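Local coordinates for cerato-platanin-like protein (Moniliophthora perniciosa, PDB 3SUM), which has no established function but belongs to the cerato-platanins, small secreted fungal proteins that probably act at the cell wall and in the interaction with the plant host, at residues Leu4-Asp8 and Val94-Thr98; Lys10-Asp14 and Phe47-Ala52; Glu20-Ser24 and Val77-Glu82; Glu43-Phe47 and Ala73-Val77; Val51-Gln57 and Glu83-Gly89. One frame throughout, in Å; residues are numbered along the deposited sequence.

Overall arrangement
Strand 4-7 opens the chain, and contact 1 sets it against the end of helix 91-97, closing a long loop in which the other four contacts are nested. The loop after that strand meets 47-52 in contact 2, and further along it 20-24 meets 77-82 in contact 3; these two cross. Contact 4 joins the turn at 43-47 to strand 71-79, inside the loop closed by contact 3, and also crosses contact 2. Contact 5 pairs strands 50-52 and 86-89. It follows contact 2 in series, sharing Val51 and Ala52, and crosses contacts 3 and 4. Together they tie loops and a helix to one mixed sheet, that of the double-psi beta barrel.

Contact 1: residues Leu4-Asp8 and Val94-Thr98; sequences LIKWD and VKNLT
Val94, in the last turn of helix 91-97, fits between Ile5 and Trp7 of strand 4-7. Its CB lies 3.6 Å from Trp7 CB, and the two side chains cross at about a right angle. CG1 approaches the indole obliquely, 4.1 Å from Trp7 CD1. CG2 stays by Trp7 CB and also reaches Ile5. It meets Ile5 CD1 tip to tip at 3.8 Å and sits 3.7 Å from Lys6 O. Ile5 CG1 is anti to the backbone N (chi1 -174°), which carries CD1 toward the helix. An alanine here is likely to open a gap between Ile5 and Trp7, since CG2, which spans them, and CG1, beside the indole, both go. Leu97 follows one turn later, with CD2 4.3 Å from Ile5 CD1. Thr98 is the first residue past the helix. Its CG2 faces Ile5 CG2 at 4.1 Å, while its OG1 turns back to Val94 O at 2.7 Å, above the carbonyl plane. Thr98 N bonds to the same oxygen, so two donors grip it. Trp7 NE1 is held by Tyr107 O, and Leu66 and Leu114 touch both Ile5 and Leu97. The contact between strand and helix is thus apolar, and the polar group of Thr98 is satisfied within the helix end.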
# COMPACT_ATOMS: atom_id res chain seq x y z
N LEU A 4 4.30 -11.89 -2.58
CA LEU A 4 3.68 -12.29 -1.29
C LEU A 4 3.14 -11.03 -0.64
O LEU A 4 3.66 -9.93 -0.84
CB LEU A 4 4.74 -12.87 -0.31
CG LEU A 4 5.48 -14.14 -0.73
CD1 LEU A 4 6.33 -14.61 0.47
CD2 LEU A 4 4.47 -15.22 -1.05
N ILE A 5 2.10 -11.19 0.19
CA ILE A 5 1.75 -10.06 1.02
C ILE A 5 1.60 -10.60 2.47
O ILE A 5 1.11 -11.73 2.69
CB ILE A 5 0.46 -9.41 0.55
CG1 ILE A 5 0.22 -8.11 1.38
CG2 ILE A 5 -0.74 -10.45 0.51
CD1 ILE A 5 -0.48 -7.06 0.65
N LYS A 6 2.01 -9.81 3.42
CA LYS A 6 1.86 -10.12 4.83
C LYS A 6 1.24 -8.85 5.38
O LYS A 6 1.18 -7.84 4.71
CB LYS A 6 3.26 -10.27 5.47
CG LYS A 6 3.92 -11.62 5.00
CD LYS A 6 5.44 -11.58 5.43
CE LYS A 6 6.27 -12.75 4.88
NZ LYS A 6 5.75 -14.04 5.51
N TRP A 7 0.72 -8.95 6.59
CA TRP A 7 0.09 -7.82 7.16
C TRP A 7 0.83 -7.39 8.42
O TRP A 7 1.48 -8.18 9.11
CB TRP A 7 -1.42 -8.06 7.38
CG TRP A 7 -1.78 -9.20 8.31
CD1 TRP A 7 -2.12 -10.46 7.95
CD2 TRP A 7 -1.86 -9.15 9.73
NE1 TRP A 7 -2.42 -11.19 9.06
CE2 TRP A 7 -2.22 -10.42 10.17
CE3 TRP A 7 -1.62 -8.14 10.68
CZ2 TRP A 7 -2.41 -10.73 11.55
CZ3 TRP A 7 -1.81 -8.43 12.03
CH2 TRP A 7 -2.19 -9.72 12.46
N ASP A 8 0.62 -6.13 8.75
CA ASP A 8 1.29 -5.47 9.87
C ASP A 8 0.46 -4.24 10.16
O ASP A 8 0.24 -3.38 9.30
CB ASP A 8 2.73 -5.03 9.47
CG ASP A 8 3.57 -4.45 10.61
OD1 ASP A 8 3.06 -3.94 11.59
OD2 ASP A 8 4.80 -4.36 10.43
N VAL A 94 -5.14 -6.04 3.93
CA VAL A 94 -4.81 -7.38 3.63
C VAL A 94 -5.94 -8.32 3.87
O VAL A 94 -6.27 -9.17 3.02
CB VAL A 94 -3.49 -7.82 4.40
CG1 VAL A 94 -3.21 -9.29 4.15
CG2 VAL A 94 -2.32 -6.92 3.92
N LYS A 95 -6.66 -8.06 4.96
CA LYS A 95 -7.76 -8.85 5.33
C LYS A 95 -8.81 -8.79 4.25
O LYS A 95 -9.36 -9.85 3.86
CB LYS A 95 -8.35 -8.33 6.66
CG LYS A 95 -9.27 -9.21 7.36
CD LYS A 95 -9.92 -8.40 8.58
CE LYS A 95 -8.97 -8.32 9.74
NZ LYS A 95 -9.73 -7.99 11.06
N ASN A 96 -9.07 -7.60 3.74
CA ASN A 96 -10.04 -7.50 2.69
C ASN A 96 -9.53 -8.04 1.36
O ASN A 96 -10.28 -8.69 0.65
CB ASN A 96 -10.59 -6.10 2.61
CG ASN A 96 -11.25 -5.69 3.95
OD1 ASN A 96 -11.85 -6.54 4.64
ND2 ASN A 96 -11.09 -4.45 4.35
N LEU A 97 -8.25 -7.83 1.05
CA LEU A 97 -7.80 -8.27 -0.28
C LEU A 97 -7.80 -9.81 -0.34
O LEU A 97 -7.99 -10.38 -1.43
CB LEU A 97 -6.35 -7.84 -0.47
CG LEU A 97 -5.57 -8.28 -1.69
CD1 LEU A 97 -6.24 -7.91 -3.08
CD2 LEU A 97 -4.11 -7.65 -1.55
N THR A 98 -7.56 -10.47 0.79
CA THR A 98 -7.18 -11.89 0.78
C THR A 98 -8.23 -12.71 1.46
O THR A 98 -7.99 -13.83 1.87
CB THR A 98 -5.82 -12.16 1.43
OG1 THR A 98 -5.90 -11.83 2.84
CG2 THR A 98 -4.73 -11.36 0.76

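Contact 2: residues Lys10-Asp14 and Phe47-Ala52; sequences KFQND and FPHFVA
Phe11 and Ala52 meet with the ring laid over the strand: Ala52 N lies above the centre of one ring face, and Phe11 CZ touches Ala52 CB at 3.5 Å. Lys10 CB sits over the opposite face, so the ring is sandwiched. Phe11 CG is anti to its own carbonyl carbon (chi1 -55°), and this swings the ring along strand 50-52 while CB stays by Phe50, 4.2 Å from Phe50 CB. The Phe47 ring is turned differently. Gln12 O comes to its edge, near the ring plane, 3.5 Å from Phe47 CZ. Asp14 CB approaches the same CZ obliquely at 3.5 Å. One face of this ring is filled by Pro48 CB, which also touches Gln12 CB at 3.7 Å. The peptide before Pro48 is cis. A water links the segments, donating to Gln12 OE1 at 2.7 Å and to Pro48 O at 2.9 Å. Gln12 OE1 is also bonded by Asp92 N, so two donors hold it. Phe11 O is buried without a partner. Beyond Phe11 the packing continues to Asp79 and Val88. The loop after strand 4-7 packs through Phe11 on strand 50-52 and takes the Phe47 ring against Gln12 and Asp14, within the double-psi beta-barrel fold.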
# COMPACT_ATOMS: atom_id res chain seq x y z
N LYS A 10 1.36 -1.66 11.63
CA LYS A 10 2.06 -0.40 11.39
C LYS A 10 1.42 0.45 10.28
O LYS A 10 1.30 1.66 10.36
CB LYS A 10 3.55 -0.67 10.95
CG LYS A 10 4.32 0.62 10.75
CD LYS A 10 5.83 0.29 10.42
CE LYS A 10 6.71 1.54 10.25
NZ LYS A 10 8.15 1.27 9.67
N PHE A 11 1.06 -0.21 9.19
CA PHE A 11 0.60 0.50 7.99
C PHE A 11 -0.86 0.95 8.07
O PHE A 11 -1.37 1.55 7.13
CB PHE A 11 0.89 -0.39 6.81
CG PHE A 11 2.33 -0.75 6.81
CD1 PHE A 11 3.28 0.27 6.66
CD2 PHE A 11 2.75 -2.06 7.01
CE1 PHE A 11 4.69 -0.05 6.72
CE2 PHE A 11 4.11 -2.38 7.07
CZ PHE A 11 5.10 -1.37 6.91
N GLN A 12 -1.50 0.70 9.19
CA GLN A 12 -2.79 1.37 9.37
C GLN A 12 -2.81 2.10 10.69
O GLN A 12 -3.91 2.38 11.26
CB GLN A 12 -3.98 0.40 9.24
CG GLN A 12 -4.02 -0.72 10.20
CD GLN A 12 -5.20 -1.58 9.94
OE1 GLN A 12 -5.51 -1.87 8.79
NE2 GLN A 12 -5.94 -1.92 11.02
N ASN A 13 -1.62 2.41 11.15
CA ASN A 13 -1.49 3.21 12.38
C ASN A 13 -1.42 4.66 12.03
O ASN A 13 -0.35 5.18 11.76
CB ASN A 13 -0.27 2.76 13.17
CG ASN A 13 -0.21 3.43 14.56
OD1 ASN A 13 -0.86 4.47 14.81
ND2 ASN A 13 0.57 2.83 15.47
N ASP A 14 -2.60 5.32 12.08
CA ASP A 14 -2.77 6.68 11.64
C ASP A 14 -1.89 7.59 12.46
O ASP A 14 -1.50 8.66 11.96
CB ASP A 14 -4.21 7.13 11.73
CG ASP A 14 -4.82 6.84 13.07
OD1 ASP A 14 -4.96 7.79 13.85
OD2 ASP A 14 -5.10 5.66 13.37
N PHE A 47 -4.49 6.36 2.75
CA PHE A 47 -4.40 5.70 3.98
C PHE A 47 -5.77 5.01 4.18
O PHE A 47 -6.77 5.64 3.96
CB PHE A 47 -4.24 6.76 5.12
CG PHE A 47 -4.33 6.14 6.51
CD1 PHE A 47 -3.22 5.54 7.09
CD2 PHE A 47 -5.55 6.04 7.17
CE1 PHE A 47 -3.29 4.97 8.37
CE2 PHE A 47 -5.64 5.49 8.39
CZ PHE A 47 -4.54 4.93 9.02
N PRO A 48 -5.79 3.76 4.59
CA PRO A 48 -4.66 2.95 5.03
C PRO A 48 -4.39 1.81 4.05
O PRO A 48 -4.06 0.69 4.45
CB PRO A 48 -5.16 2.45 6.36
CG PRO A 48 -6.66 2.06 6.05
CD PRO A 48 -7.09 3.17 5.06
N HIS A 49 -4.48 2.09 2.76
CA HIS A 49 -4.17 1.05 1.79
C HIS A 49 -2.71 1.19 1.45
O HIS A 49 -2.39 1.60 0.36
CB HIS A 49 -5.07 1.29 0.56
CG HIS A 49 -6.37 0.59 0.75
ND1 HIS A 49 -7.13 0.09 -0.29
CD2 HIS A 49 -6.99 0.21 1.89
CE1 HIS A 49 -8.18 -0.56 0.20
NE2 HIS A 49 -8.13 -0.48 1.53
N PHE A 50 -1.89 0.90 2.45
CA PHE A 50 -0.47 1.20 2.42
C PHE A 50 0.34 -0.07 2.56
O PHE A 50 -0.04 -0.96 3.27
CB PHE A 50 -0.12 2.09 3.61
CG PHE A 50 -0.52 3.53 3.43
CD1 PHE A 50 -0.92 4.01 2.20
CD2 PHE A 50 -0.51 4.38 4.52
CE1 PHE A 50 -1.29 5.37 2.05
CE2 PHE A 50 -0.85 5.74 4.40
CZ PHE A 50 -1.22 6.23 3.14
N VAL A 51 1.52 -0.10 1.92
CA VAL A 51 2.34 -1.25 2.00
C VAL A 51 3.79 -0.82 2.12
O VAL A 51 4.17 0.27 1.72
CB VAL A 51 2.27 -2.17 0.72
CG1 VAL A 51 0.87 -2.87 0.57
CG2 VAL A 51 2.58 -1.35 -0.54
N ALA A 52 4.56 -1.68 2.76
CA ALA A 52 6.03 -1.62 2.59
C ALA A 52 6.35 -2.50 1.44
O ALA A 52 5.73 -3.51 1.25
CB ALA A 52 6.71 -2.17 3.86
O HOH W 1 -5.11 -1.45 6.12

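Contact 3: residues Glu20-Ser24 and Val77-Glu82; sequences EFKCS and VVDRVE
A type I beta turn, Phe21 to Ser24, leads into helix 24-28, is pinned to the end of strand 71-79 and carries Cys23, which is disulfide-bonded to Cys60. Asp79 makes the central link. Its OD1 receives Lys22 N at 2.8 Å with a nearly straight bond (167°), from above the carboxylate plane. The same oxygen takes a weak bond from Arg80 N. Swung away from its own N (chi1 -167°), the Asp79 carboxylate comes up to the turn. OD2 is paired with Lys10 in a salt bridge, so both oxygens are engaged. The Phe21 ring has Asp79 CB at its edge, in plane, and the ring and carboxylate planes stand 76° apart. The extended Lys22 chain crosses Arg80 at a slant, with its CD 3.8 Å from Arg80 CB. Lys22 NZ forms a salt bridge of 3.2 Å to Glu82 OE2, on the syn side but tilted out of the carboxylate plane. A water donates to both Glu82 OE2 and Arg80 O. A second water donates to Lys22 O and accepts from Arg80 NE at 2.9 Å, in the plane of the guanidinium. Cys23 SG lies over a face of that group, 3.8 Å from Arg80 NE. Arg80 is tied further on to Thr58 O and Ala53 O. Leu27 of helix 24-28 touches both Phe21 and Val78, and strand 50-52 runs beside strand 71-79 in the sheet.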
# COMPACT_ATOMS: atom_id res chain seq x y z
N GLU A 20 8.73 7.55 10.62
CA GLU A 20 8.91 6.17 10.95
C GLU A 20 8.94 5.20 9.76
O GLU A 20 9.13 4.01 9.95
CB GLU A 20 7.80 5.73 11.90
CG GLU A 20 7.80 6.50 13.22
CD GLU A 20 8.77 5.90 14.24
OE1 GLU A 20 9.38 4.82 13.99
OE2 GLU A 20 8.95 6.52 15.30
N PHE A 21 8.87 5.73 8.54
CA PHE A 21 8.71 4.94 7.33
C PHE A 21 9.84 5.33 6.43
O PHE A 21 10.23 6.49 6.38
CB PHE A 21 7.40 5.37 6.66
CG PHE A 21 6.21 5.07 7.51
CD1 PHE A 21 5.61 3.83 7.48
CD2 PHE A 21 5.80 6.00 8.48
CE1 PHE A 21 4.57 3.51 8.33
CE2 PHE A 21 4.73 5.69 9.34
CZ PHE A 21 4.13 4.46 9.30
N LYS A 22 10.34 4.37 5.69
CA LYS A 22 11.53 4.66 4.89
C LYS A 22 11.20 5.43 3.67
O LYS A 22 12.11 5.75 2.91
CB LYS A 22 12.18 3.31 4.55
CG LYS A 22 12.89 2.77 5.84
CD LYS A 22 13.46 1.37 5.64
CE LYS A 22 14.46 1.06 6.81
NZ LYS A 22 14.72 -0.40 6.82
N CYS A 23 9.91 5.74 3.44
CA CYS A 23 9.53 6.61 2.34
C CYS A 23 9.15 8.01 2.85
O CYS A 23 8.37 8.68 2.24
CB CYS A 23 8.35 6.01 1.55
SG CYS A 23 8.85 4.52 0.69
N SER A 24 9.64 8.40 4.02
CA SER A 24 9.18 9.63 4.70
C SER A 24 9.22 10.86 3.77
O SER A 24 8.33 11.73 3.81
CB SER A 24 9.97 9.79 6.02
OG SER A 24 11.35 9.88 5.74
N VAL A 77 2.97 2.54 -1.86
CA VAL A 77 4.13 2.13 -1.17
C VAL A 77 4.60 3.25 -0.24
O VAL A 77 4.90 4.35 -0.70
CB VAL A 77 5.27 1.79 -2.24
CG1 VAL A 77 6.65 1.48 -1.50
CG2 VAL A 77 4.85 0.54 -3.10
N VAL A 78 4.72 2.97 1.07
CA VAL A 78 5.01 3.98 2.05
C VAL A 78 6.22 3.61 2.90
O VAL A 78 6.66 4.40 3.74
CB VAL A 78 3.81 4.23 2.99
CG1 VAL A 78 2.50 4.69 2.17
CG2 VAL A 78 3.54 2.99 3.94
N ASP A 79 6.77 2.42 2.67
CA ASP A 79 7.91 2.01 3.52
C ASP A 79 8.66 0.90 2.78
O ASP A 79 8.25 0.52 1.66
CB ASP A 79 7.29 1.50 4.84
CG ASP A 79 8.30 1.33 5.97
OD1 ASP A 79 9.49 1.72 5.84
OD2 ASP A 79 7.85 0.77 6.98
N ARG A 80 9.70 0.34 3.36
CA ARG A 80 10.51 -0.62 2.63
C ARG A 80 10.52 -1.89 3.44
O ARG A 80 10.47 -1.83 4.66
CB ARG A 80 12.01 -0.15 2.47
CG ARG A 80 12.36 0.42 1.03
CD ARG A 80 11.27 1.49 0.68
NE ARG A 80 11.63 2.21 -0.55
CZ ARG A 80 11.17 1.86 -1.73
NH1 ARG A 80 10.38 0.82 -1.83
NH2 ARG A 80 11.52 2.56 -2.80
N VAL A 81 10.53 -3.04 2.78
CA VAL A 81 10.97 -4.28 3.42
C VAL A 81 12.12 -4.69 2.51
O VAL A 81 12.17 -4.26 1.36
CB VAL A 81 9.90 -5.35 3.41
CG1 VAL A 81 8.87 -5.01 4.47
CG2 VAL A 81 9.22 -5.47 2.03
N GLU A 82 13.06 -5.47 2.96
CA GLU A 82 14.11 -5.76 1.95
C GLU A 82 14.13 -7.21 1.48
O GLU A 82 15.20 -7.82 1.33
CB GLU A 82 15.47 -5.34 2.47
CG GLU A 82 15.62 -3.84 2.81
CD GLU A 82 14.87 -3.48 4.09
OE1 GLU A 82 14.70 -4.38 4.96
OE2 GLU A 82 14.47 -2.31 4.22
O HOH W 2 13.39 4.30 0.56
O HOH W 3 12.95 -2.03 6.40

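Contact 4: residues Glu43-Phe47 and Ala73-Val77; sequences EVLNF and AFVTV
Asn46 gives both of its amide hydrogens to strand 71-79. ND2 bonds to Thr76 OG1 at 3.0 Å and to Phe74 O at 3.3 Å, the second bond longer but nearly straight (172°). Both acceptors lie close to the plane of the Asn46 amide, as its two N-H bonds require. The two bonds together fix the rotation of the amide. On the strand the fit is less regular, for ND2 sits well above the carbonyl plane of Phe74. With chi1 at -154° the Asn46 amide swings across to the strand, its side chain crossing that of Thr76 at a slant. A water donates to Phe74 O at 3.0 Å, so this oxygen accepts from both the amide and the water; the link from that water to Asn46 OD1 is too short to be certain. Another water donates to Leu45 O at 2.8 Å and accepts from Thr76 OG1 at 2.7 Å. The Thr76 hydroxyl is therefore the donor to this water and the acceptor for Asn46. The backbone of Thr76 pairs with His49 and Val51 of the same chain. Cys125 touches both Asn46 and Thr76. Asn46 occupies the third position of a type II beta turn, Val44 to Phe47, closed by Phe47 N to Val44 O at 3.2 Å. Its positive phi (79°) is the value expected there, and asparagine is well suited to it. The contact is a type II turn docked by its asparagine onto a strand of the double-psi beta barrel.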
# COMPACT_ATOMS: atom_id res chain seq x y z
N GLU A 43 -2.65 10.95 7.59
CA GLU A 43 -2.97 12.09 6.74
C GLU A 43 -2.58 11.88 5.30
O GLU A 43 -2.85 12.71 4.45
CB GLU A 43 -2.30 13.36 7.24
CG GLU A 43 -2.65 13.67 8.70
CD GLU A 43 -1.69 14.72 9.27
OE1 GLU A 43 -0.46 14.60 9.10
OE2 GLU A 43 -2.18 15.64 9.89
N VAL A 44 -1.85 10.80 5.04
CA VAL A 44 -1.32 10.63 3.69
C VAL A 44 -2.43 10.10 2.79
O VAL A 44 -3.23 9.24 3.19
CB VAL A 44 -0.14 9.60 3.75
CG1 VAL A 44 0.37 9.32 2.34
CG2 VAL A 44 0.98 10.12 4.63
N LEU A 45 -2.51 10.61 1.59
CA LEU A 45 -3.45 10.06 0.60
C LEU A 45 -3.45 8.56 0.46
O LEU A 45 -2.37 7.94 0.37
CB LEU A 45 -3.14 10.69 -0.77
CG LEU A 45 -3.39 12.18 -0.88
CD1 LEU A 45 -2.73 12.73 -2.09
CD2 LEU A 45 -4.98 12.44 -1.02
N ASN A 46 -4.65 7.96 0.46
CA ASN A 46 -4.88 6.54 0.35
C ASN A 46 -4.67 5.72 1.60
O ASN A 46 -4.72 4.51 1.53
CB ASN A 46 -3.99 5.90 -0.80
CG ASN A 46 -4.60 4.65 -1.38
OD1 ASN A 46 -5.87 4.51 -1.44
ND2 ASN A 46 -3.73 3.71 -1.79
N PHE A 47 -4.49 6.36 2.75
CA PHE A 47 -4.40 5.70 3.98
C PHE A 47 -5.77 5.01 4.18
O PHE A 47 -6.77 5.64 3.96
CB PHE A 47 -4.24 6.76 5.12
CG PHE A 47 -4.33 6.14 6.51
CD1 PHE A 47 -3.22 5.54 7.09
CD2 PHE A 47 -5.55 6.04 7.17
CE1 PHE A 47 -3.29 4.97 8.37
CE2 PHE A 47 -5.64 5.49 8.39
CZ PHE A 47 -4.54 4.93 9.02
N ALA A 73 -6.82 -4.54 -4.99
CA ALA A 73 -6.74 -3.33 -4.24
C ALA A 73 -5.66 -2.46 -4.83
O ALA A 73 -4.72 -2.97 -5.45
CB ALA A 73 -6.42 -3.63 -2.71
N PHE A 74 -5.77 -1.17 -4.58
CA PHE A 74 -4.75 -0.26 -4.97
C PHE A 74 -4.02 0.25 -3.75
O PHE A 74 -4.62 0.74 -2.79
CB PHE A 74 -5.34 0.93 -5.77
CG PHE A 74 -5.94 0.52 -7.06
CD1 PHE A 74 -5.14 0.32 -8.21
CD2 PHE A 74 -7.35 0.40 -7.17
CE1 PHE A 74 -5.71 0.01 -9.42
CE2 PHE A 74 -7.91 0.06 -8.41
CZ PHE A 74 -7.07 -0.15 -9.52
N VAL A 75 -2.69 0.09 -3.75
CA VAL A 75 -1.95 0.37 -2.55
C VAL A 75 -0.81 1.35 -2.81
O VAL A 75 -0.29 1.37 -3.88
CB VAL A 75 -1.39 -0.94 -1.92
CG1 VAL A 75 -2.53 -1.96 -1.66
CG2 VAL A 75 -0.36 -1.65 -2.82
N THR A 76 -0.46 2.18 -1.78
CA THR A 76 0.61 3.09 -1.93
C THR A 76 1.79 2.49 -1.22
O THR A 76 1.67 2.04 -0.08
CB THR A 76 0.22 4.41 -1.29
OG1 THR A 76 -0.98 4.84 -1.93
CG2 THR A 76 1.29 5.52 -1.56
N VAL A 77 2.97 2.54 -1.86
CA VAL A 77 4.13 2.13 -1.17
C VAL A 77 4.60 3.25 -0.24
O VAL A 77 4.90 4.35 -0.70
CB VAL A 77 5.27 1.79 -2.24
CG1 VAL A 77 6.65 1.48 -1.50
CG2 VAL A 77 4.85 0.54 -3.10
O HOH W 4 -1.42 7.52 -2.24
O HOH W 5 -6.88 2.70 -2.74

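Contact 5: residues Val51-Gln57 and Glu83-Gly89; sequences VAAPEAQ and EANLFVG
Gln57 reaches over to the turn at Glu83-Leu86 and holds Asn85 with both ends of its amide. From CB the chain runs extended through CG toward Asn85. CD comes to 3.6 Å from Asn85 N. At the tip OE1 accepts from Asn85 N at 2.7 Å, in the carbonyl plane and on a lone pair. NE2 donates to Asn85 OD1 at 2.8 Å, from above that carbonyl plane. The two amide planes stand 81° apart. A leucine in its place would probably leave Asn85 N and OD1 without these mates and the turn freer to shift. Pro54 packs nearby, with CG 3.2 Å from Glu83 O. Further along, Phe87 lies obliquely against two residues, its CD1 3.6 Å from Val51 CG2 and 3.7 Å from Ala53 CB. Its ring also stacks with Trp3. Ala52 and Val88 form a hydrogen-bonded antiparallel pair, joined by Ala52 N to Val88 O at 2.8 Å and Val88 N to Ala52 O at 3.0 Å. Val51 faces Gly89, where a side chain would be tight against Val51 CG1. This is antiparallel pairing of two strands of the double-psi beta barrel, extended by a type II beta turn that a glutamine side chain holds.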
# COMPACT_ATOMS: atom_id res chain seq x y z
N VAL A 51 1.52 -0.10 1.92
CA VAL A 51 2.34 -1.25 2.00
C VAL A 51 3.79 -0.82 2.12
O VAL A 51 4.17 0.27 1.72
CB VAL A 51 2.27 -2.17 0.72
CG1 VAL A 51 0.87 -2.87 0.57
CG2 VAL A 51 2.58 -1.35 -0.54
N ALA A 52 4.56 -1.68 2.76
CA ALA A 52 6.03 -1.62 2.59
C ALA A 52 6.35 -2.50 1.44
O ALA A 52 5.73 -3.51 1.25
CB ALA A 52 6.71 -2.17 3.86
N ALA A 53 7.39 -2.17 0.68
CA ALA A 53 7.74 -2.99 -0.46
C ALA A 53 9.21 -2.72 -0.72
O ALA A 53 9.80 -1.74 -0.16
CB ALA A 53 6.87 -2.61 -1.66
N PRO A 54 9.83 -3.58 -1.53
CA PRO A 54 11.26 -3.47 -1.61
C PRO A 54 11.65 -2.29 -2.46
O PRO A 54 11.02 -2.02 -3.47
CB PRO A 54 11.68 -4.74 -2.38
CG PRO A 54 10.55 -5.60 -2.38
CD PRO A 54 9.30 -4.80 -2.15
N GLU A 55 12.78 -1.69 -2.12
CA GLU A 55 13.38 -0.67 -2.92
C GLU A 55 13.76 -1.34 -4.30
O GLU A 55 14.01 -2.50 -4.37
CB GLU A 55 14.67 -0.20 -2.22
CG GLU A 55 15.49 0.88 -2.93
CD GLU A 55 16.77 1.29 -2.10
OE1 GLU A 55 17.79 1.72 -2.71
OE2 GLU A 55 16.75 1.16 -0.87
N ALA A 56 13.85 -0.53 -5.34
CA ALA A 56 14.32 -0.94 -6.68
C ALA A 56 13.17 -1.56 -7.36
O ALA A 56 12.84 -1.12 -8.43
CB ALA A 56 15.58 -1.88 -6.68
N GLN A 57 12.52 -2.52 -6.73
CA GLN A 57 11.30 -3.07 -7.35
C GLN A 57 10.11 -2.12 -7.30
O GLN A 57 9.22 -2.22 -8.16
CB GLN A 57 10.83 -4.34 -6.67
CG GLN A 57 11.65 -5.50 -6.74
CD GLN A 57 10.83 -6.73 -6.32
OE1 GLN A 57 10.92 -7.12 -5.18
NE2 GLN A 57 10.10 -7.35 -7.26
N GLU A 83 12.94 -7.75 1.28
CA GLU A 83 12.76 -9.08 0.82
C GLU A 83 12.16 -8.95 -0.56
O GLU A 83 11.15 -8.27 -0.74
CB GLU A 83 11.82 -9.81 1.76
CG GLU A 83 12.49 -10.98 2.55
CD GLU A 83 13.54 -10.62 3.61
OE1 GLU A 83 13.25 -9.94 4.62
OE2 GLU A 83 14.68 -11.08 3.47
N ALA A 84 12.76 -9.60 -1.55
CA ALA A 84 12.23 -9.40 -2.90
C ALA A 84 10.80 -9.87 -2.97
O ALA A 84 10.45 -10.86 -2.32
CB ALA A 84 13.09 -10.16 -3.98
N ASN A 85 10.00 -9.19 -3.78
CA ASN A 85 8.67 -9.67 -4.06
C ASN A 85 7.77 -9.75 -2.85
O ASN A 85 6.80 -10.50 -2.85
CB ASN A 85 8.77 -11.05 -4.72
CG ASN A 85 9.58 -11.00 -6.02
OD1 ASN A 85 9.43 -10.08 -6.81
ND2 ASN A 85 10.39 -12.00 -6.24
N LEU A 86 8.04 -8.92 -1.85
CA LEU A 86 7.23 -8.95 -0.66
C LEU A 86 6.52 -7.58 -0.46
O LEU A 86 7.16 -6.55 -0.46
CB LEU A 86 8.08 -9.24 0.58
CG LEU A 86 7.30 -9.13 1.92
CD1 LEU A 86 6.10 -10.13 2.07
CD2 LEU A 86 8.25 -9.35 3.15
N PHE A 87 5.19 -7.59 -0.30
CA PHE A 87 4.50 -6.45 0.24
C PHE A 87 4.12 -6.74 1.69
O PHE A 87 3.75 -7.89 2.03
CB PHE A 87 3.18 -6.25 -0.51
CG PHE A 87 3.36 -5.74 -1.88
CD1 PHE A 87 3.73 -4.42 -2.11
CD2 PHE A 87 3.15 -6.59 -2.95
CE1 PHE A 87 3.89 -3.95 -3.40
CE2 PHE A 87 3.29 -6.14 -4.24
CZ PHE A 87 3.67 -4.84 -4.48
N VAL A 88 4.16 -5.71 2.53
CA VAL A 88 3.61 -5.85 3.85
C VAL A 88 2.54 -4.79 3.95
O VAL A 88 2.85 -3.62 3.91
CB VAL A 88 4.62 -5.70 4.98
CG1 VAL A 88 3.84 -5.88 6.37
CG2 VAL A 88 5.70 -6.81 4.83
N GLY A 89 1.29 -5.19 4.16
CA GLY A 89 0.28 -4.16 4.07
C GLY A 89 -0.46 -4.02 5.40
O GLY A 89 -0.35 -4.83 6.32